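Local coordinates for protein beta-lactamase (Sphaerobacter thermophilus, PDB 4EWF) that probably hydrolyses beta-lactams to substituted beta-amino acids, acting as a class A beta-lactamase, at residues A[54-57]-A[58-62]; A[169-172]-A[173-177]. All coordinates share one frame; numbering follows the deposited sequence.

How the interactions relate
From the N terminus, residues 54-62 come first, in the opening turns of helix 55-67, and residues 169-177 follow much later, at the C-terminal end of helix 164-175. Both contacts join side chains and peptides one helical turn apart, so each closes a single turn and no longer loop; they stand in series, neither nested nor crossed. Their centres lie about 12 Å apart, and packing of Ile60 CG1 on Leu174 CD2 (4.2 Å) joins them directly. Interaction 1 is surrounded by helices 102-111, 115-125 and 127-136, whereas interaction 2 rests on the five-stranded sheet and helix 182-192, linking the helical part of the fold to its alpha/beta part.

Interaction 1. Residues A[54-57]-A[58-62]; sequences VKIP and LMIAV
The peptide carbonyls of Lys55, Ile56 and Pro57 are the flat groups that meet residues 59-61. Met59 N stands over a face of the Lys55 carbonyl, 37° out of its plane, at 3.0 Å from Lys55 O. Ile60 N meets Ile56 O in the carbonyl plane, whereas Ala61 N is tilted 27° from the plane of the Pro57 carbonyl. One residue earlier in the series, Leu58 N is only weakly bonded to Val54 O, at 3.4 Å. Pro57 has no N-H to donate, which is readily accommodated so near a helix start.

The Ile60 side chain lies beside the oxygen of the same Ile56 carbonyl: a chi1 of -64° swings Ile60 CG1 to the N side of CA, away from its own carbonyl carbon, and brings it to 3.5 Å from Ile56 O. Beyond it, Ile60 CD1 meets the Ile56 CG2 branch at 4.1 Å, the two side chains crossing at a slant. Met59 CB sits 3.4 Å from Ile56 O, and its selenium-bearing chain runs on to Val106 and Ile110 of helix 102-111. Leu58 instead packs on helix 115-125.

Lys55 leads away, and its NZ is hydrogen-bonded to Ser113 OG and Asn115 OD1, more weakly to Ser52 OG. A serine and lysine so placed at the start of a buried helix are consistent with the SxxK motif of the class A beta-lactamase active site.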
loop_
_atom_site.group_PDB
_atom_site.type_symbol
_atom_site.label_atom_id
_atom_site.label_comp_id
_atom_site.label_asym_id
_atom_site.label_seq_id
_atom_site.Cartn_x
_atom_site.Cartn_y
_atom_site.Cartn_z
ATOM N N VAL A 54 2.225 -0.400 -5.284
ATOM C CA VAL A 54 1.844 0.409 -6.445
ATOM C C VAL A 54 0.402 0.122 -6.902
ATOM O O VAL A 54 -0.154 0.817 -7.755
ATOM C CB VAL A 54 2.865 0.227 -7.612
ATOM C CG1 VAL A 54 2.718 -1.141 -8.252
ATOM C CG2 VAL A 54 2.736 1.376 -8.638
ATOM N N LYS A 55 -0.216 -0.893 -6.316
ATOM C CA LYS A 55 -1.615 -1.148 -6.614
ATOM C C LYS A 55 -2.531 -0.058 -6.048
ATOM O O LYS A 55 -3.700 0.031 -6.422
ATOM C CB LYS A 55 -2.006 -2.552 -6.144
ATOM C CG LYS A 55 -1.187 -3.607 -6.882
ATOM C CD LYS A 55 -1.411 -5.034 -6.363
ATOM C CE LYS A 55 -0.470 -5.994 -7.100
ATOM N NZ LYS A 55 -0.717 -7.413 -6.705
ATOM N N ILE A 56 -1.992 0.796 -5.177
ATOM C CA ILE A 56 -2.778 1.905 -4.646
ATOM C C ILE A 56 -3.074 2.941 -5.726
ATOM O O ILE A 56 -4.229 3.202 -6.033
ATOM C CB ILE A 56 -2.103 2.565 -3.422
ATOM C CG1 ILE A 56 -2.185 1.635 -2.201
ATOM C CG2 ILE A 56 -2.752 3.934 -3.112
ATOM C CD1 ILE A 56 -1.324 2.120 -1.012
ATOM N N PRO A 57 -2.029 3.537 -6.319
ATOM C CA PRO A 57 -2.341 4.494 -7.383
ATOM C C PRO A 57 -3.067 3.846 -8.563
ATOM O O PRO A 57 -3.804 4.539 -9.245
ATOM C CB PRO A 57 -0.961 5.025 -7.806
ATOM C CG PRO A 57 0.017 4.027 -7.300
ATOM C CD PRO A 57 -0.584 3.466 -6.035
ATOM N N LEU A 58 -2.867 2.551 -8.805
ATOM C CA LEU A 58 -3.625 1.859 -9.857
ATOM C C LEU A 58 -5.127 1.899 -9.536
ATOM O O LEU A 58 -5.960 2.221 -10.391
ATOM C CB LEU A 58 -3.148 0.402 -10.004
ATOM C CG LEU A 58 -4.013 -0.521 -10.883
ATOM C CD1 LEU A 58 -4.112 -0.028 -12.326
ATOM C CD2 LEU A 58 -3.488 -1.953 -10.834
HETATM N N MSE A 59 -5.472 1.564 -8.295
HETATM C CA MSE A 59 -6.861 1.640 -7.856
HETATM C C MSE A 59 -7.415 3.055 -8.052
HETATM O O MSE A 59 -8.543 3.239 -8.500
HETATM C CB MSE A 59 -6.979 1.247 -6.385
HETATM C CG MSE A 59 -8.393 1.391 -5.811
HETATM SE SE MSE A 59 -8.455 0.826 -3.943
HETATM C CE MSE A 59 -7.170 2.005 -3.162
ATOM N N ILE A 60 -6.614 4.060 -7.712
ATOM C CA ILE A 60 -7.066 5.432 -7.860
ATOM C C ILE A 60 -7.381 5.718 -9.331
ATOM O O ILE A 60 -8.385 6.361 -9.650
ATOM C CB ILE A 60 -6.039 6.442 -7.289
ATOM C CG1 ILE A 60 -5.899 6.229 -5.777
ATOM C CG2 ILE A 60 -6.484 7.872 -7.587
ATOM C CD1 ILE A 60 -4.694 6.977 -5.113
ATOM N N ALA A 61 -6.532 5.228 -10.230
ATOM C CA ALA A 61 -6.766 5.457 -11.659
ATOM C C ALA A 61 -8.094 4.838 -12.073
ATOM O O ALA A 61 -8.846 5.422 -12.855
ATOM C CB ALA A 61 -5.629 4.894 -12.499
ATOM N N VAL A 62 -8.375 3.652 -11.543
ATOM C CA VAL A 62 -9.639 2.983 -11.828
ATOM C C VAL A 62 -10.847 3.807 -11.369
ATOM O O VAL A 62 -11.768 4.066 -12.150
ATOM C CB VAL A 62 -9.682 1.578 -11.193
ATOM C CG1 VAL A 62 -11.067 0.983 -11.328
ATOM C CG2 VAL A 62 -8.631 0.681 -11.838
#

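Interaction 2. Residues A[169-172]-A[173-177]; sequences LAVQ and ALLEG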
loop_
_atom_site.group_PDB
_atom_site.type_symbol
_atom_site.label_atom_id
_atom_site.label_comp_id
_atom_site.label_asym_id
_atom_site.label_seq_id
_atom_site.Cartn_x
_atom_site.Cartn_y
_atom_site.Cartn_z
ATOM N N LEU A 169 1.897 10.632 0.832
ATOM C CA LEU A 169 1.033 11.586 0.126
ATOM C C LEU A 169 -0.188 10.876 -0.447
ATOM O O LEU A 169 -1.296 11.411 -0.430
ATOM C CB LEU A 169 1.772 12.292 -1.015
ATOM C CG LEU A 169 2.954 13.173 -0.638
ATOM C CD1 LEU A 169 3.686 13.648 -1.897
ATOM C CD2 LEU A 169 2.481 14.363 0.227
ATOM N N ALA A 170 0.021 9.675 -0.968
ATOM C CA ALA A 170 -1.072 8.929 -1.591
ATOM C C ALA A 170 -2.172 8.635 -0.582
ATOM O O ALA A 170 -3.353 8.833 -0.861
ATOM C CB ALA A 170 -0.556 7.620 -2.216
ATOM N N VAL A 171 -1.784 8.134 0.583
ATOM C CA VAL A 171 -2.767 7.835 1.624
ATOM C C VAL A 171 -3.438 9.116 2.107
ATOM O O VAL A 171 -4.643 9.137 2.341
ATOM C CB VAL A 171 -2.121 7.097 2.832
ATOM C CG1 VAL A 171 -3.137 6.885 3.958
ATOM C CG2 VAL A 171 -1.516 5.767 2.389
ATOM N N GLN A 172 -2.670 10.193 2.257
ATOM C CA GLN A 172 -3.281 11.449 2.698
ATOM C C GLN A 172 -4.323 11.934 1.708
ATOM O O GLN A 172 -5.373 12.455 2.103
ATOM C CB GLN A 172 -2.233 12.544 2.938
ATOM C CG GLN A 172 -1.369 12.313 4.166
ATOM C CD GLN A 172 -0.303 13.386 4.311
ATOM O OE1 GLN A 172 0.557 13.544 3.445
ATOM N NE2 GLN A 172 -0.370 14.138 5.394
ATOM N N ALA A 173 -4.041 11.760 0.421
ATOM C CA ALA A 173 -4.986 12.193 -0.596
ATOM C C ALA A 173 -6.311 11.432 -0.451
ATOM O O ALA A 173 -7.381 12.019 -0.583
ATOM C CB ALA A 173 -4.396 12.013 -2.002
ATOM N N LEU A 174 -6.236 10.131 -0.178
ATOM C CA LEU A 174 -7.460 9.350 0.014
ATOM C C LEU A 174 -8.222 9.849 1.236
ATOM O O LEU A 174 -9.429 10.054 1.179
ATOM C CB LEU A 174 -7.152 7.857 0.163
ATOM C CG LEU A 174 -6.660 7.133 -1.100
ATOM C CD1 LEU A 174 -6.152 5.736 -0.768
ATOM C CD2 LEU A 174 -7.768 7.051 -2.148
ATOM N N LEU A 175 -7.510 10.038 2.346
ATOM C CA LEU A 175 -8.138 10.471 3.597
ATOM C C LEU A 175 -8.777 11.861 3.504
ATOM O O LEU A 175 -9.712 12.171 4.236
ATOM C CB LEU A 175 -7.108 10.455 4.736
ATOM C CG LEU A 175 -6.606 9.063 5.132
ATOM C CD1 LEU A 175 -5.417 9.166 6.065
ATOM C CD2 LEU A 175 -7.728 8.284 5.801
ATOM N N GLU A 176 -8.262 12.701 2.611
ATOM C CA GLU A 176 -8.735 14.073 2.509
ATOM C C GLU A 176 -9.727 14.265 1.368
ATOM O O GLU A 176 -10.193 15.374 1.135
ATOM C CB GLU A 176 -7.544 15.030 2.351
ATOM C CG GLU A 176 -6.586 15.016 3.545
ATOM C CD GLU A 176 -5.262 15.743 3.271
ATOM O OE1 GLU A 176 -4.334 15.625 4.099
ATOM O OE2 GLU A 176 -5.148 16.428 2.233
ATOM N N GLY A 177 -10.048 13.186 0.653
ATOM C CA GLY A 177 -10.998 13.268 -0.445
ATOM C C GLY A 177 -10.448 14.006 -1.654
ATOM O O GLY A 177 -11.206 14.539 -2.466
#
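Glu176 turns back past the carbonyl oxygen of Gln172, one turn before it. From the root outward, Glu176 CB lies 3.4 Å from Gln172 O, and CG comes closer still, to 3.2 Å from the same oxygen. With CG beside the backbone N (chi1 -62°), the side chain stays on the same side as its own N-H, which is bonded to Gln172 O; main chain and side chain therefore crowd one acceptor. Past CG the chain is extended: the carboxylate carbon is still near that oxygen, and Glu176 OE1 passes Gln172 CB at 3.9 Å in van der Waals contact. At the tip, OE2 finds its charge partner beyond the helix, in a salt bridge with Arg178, which probably helps to keep the carboxylate negative.

On a neighbouring face of the helix, Val171 and Leu175 lie side by side and point the same way, Val171 CG1 touching Leu175 CD1 at 3.9 Å. Leu175 CG also rests 3.4 Å from Val171 O, the acceptor of the nearly straight bond from Leu175 N (N-H...O 167°). Both side chains press on Val238 of strand 235-244. Leu174 turns instead to helix 182-192, meeting Met188, Leu189 and Leu192, while its N is bonded to Ala170 O at 3.2 Å.

The turn ends at Gly177, whose positive phi (71°) takes the chain out of the helix as its N bonds back to Leu174 O at 3.2 Å. A backbone hydrogen bond between Ala173 and Ala179 follows just beyond. The positive phi at Gly177, with bonds back into the last turn, is a Schellman motif, here closing the C-terminal end of helix 164-175 between the antiparallel sheet and helix 182-192.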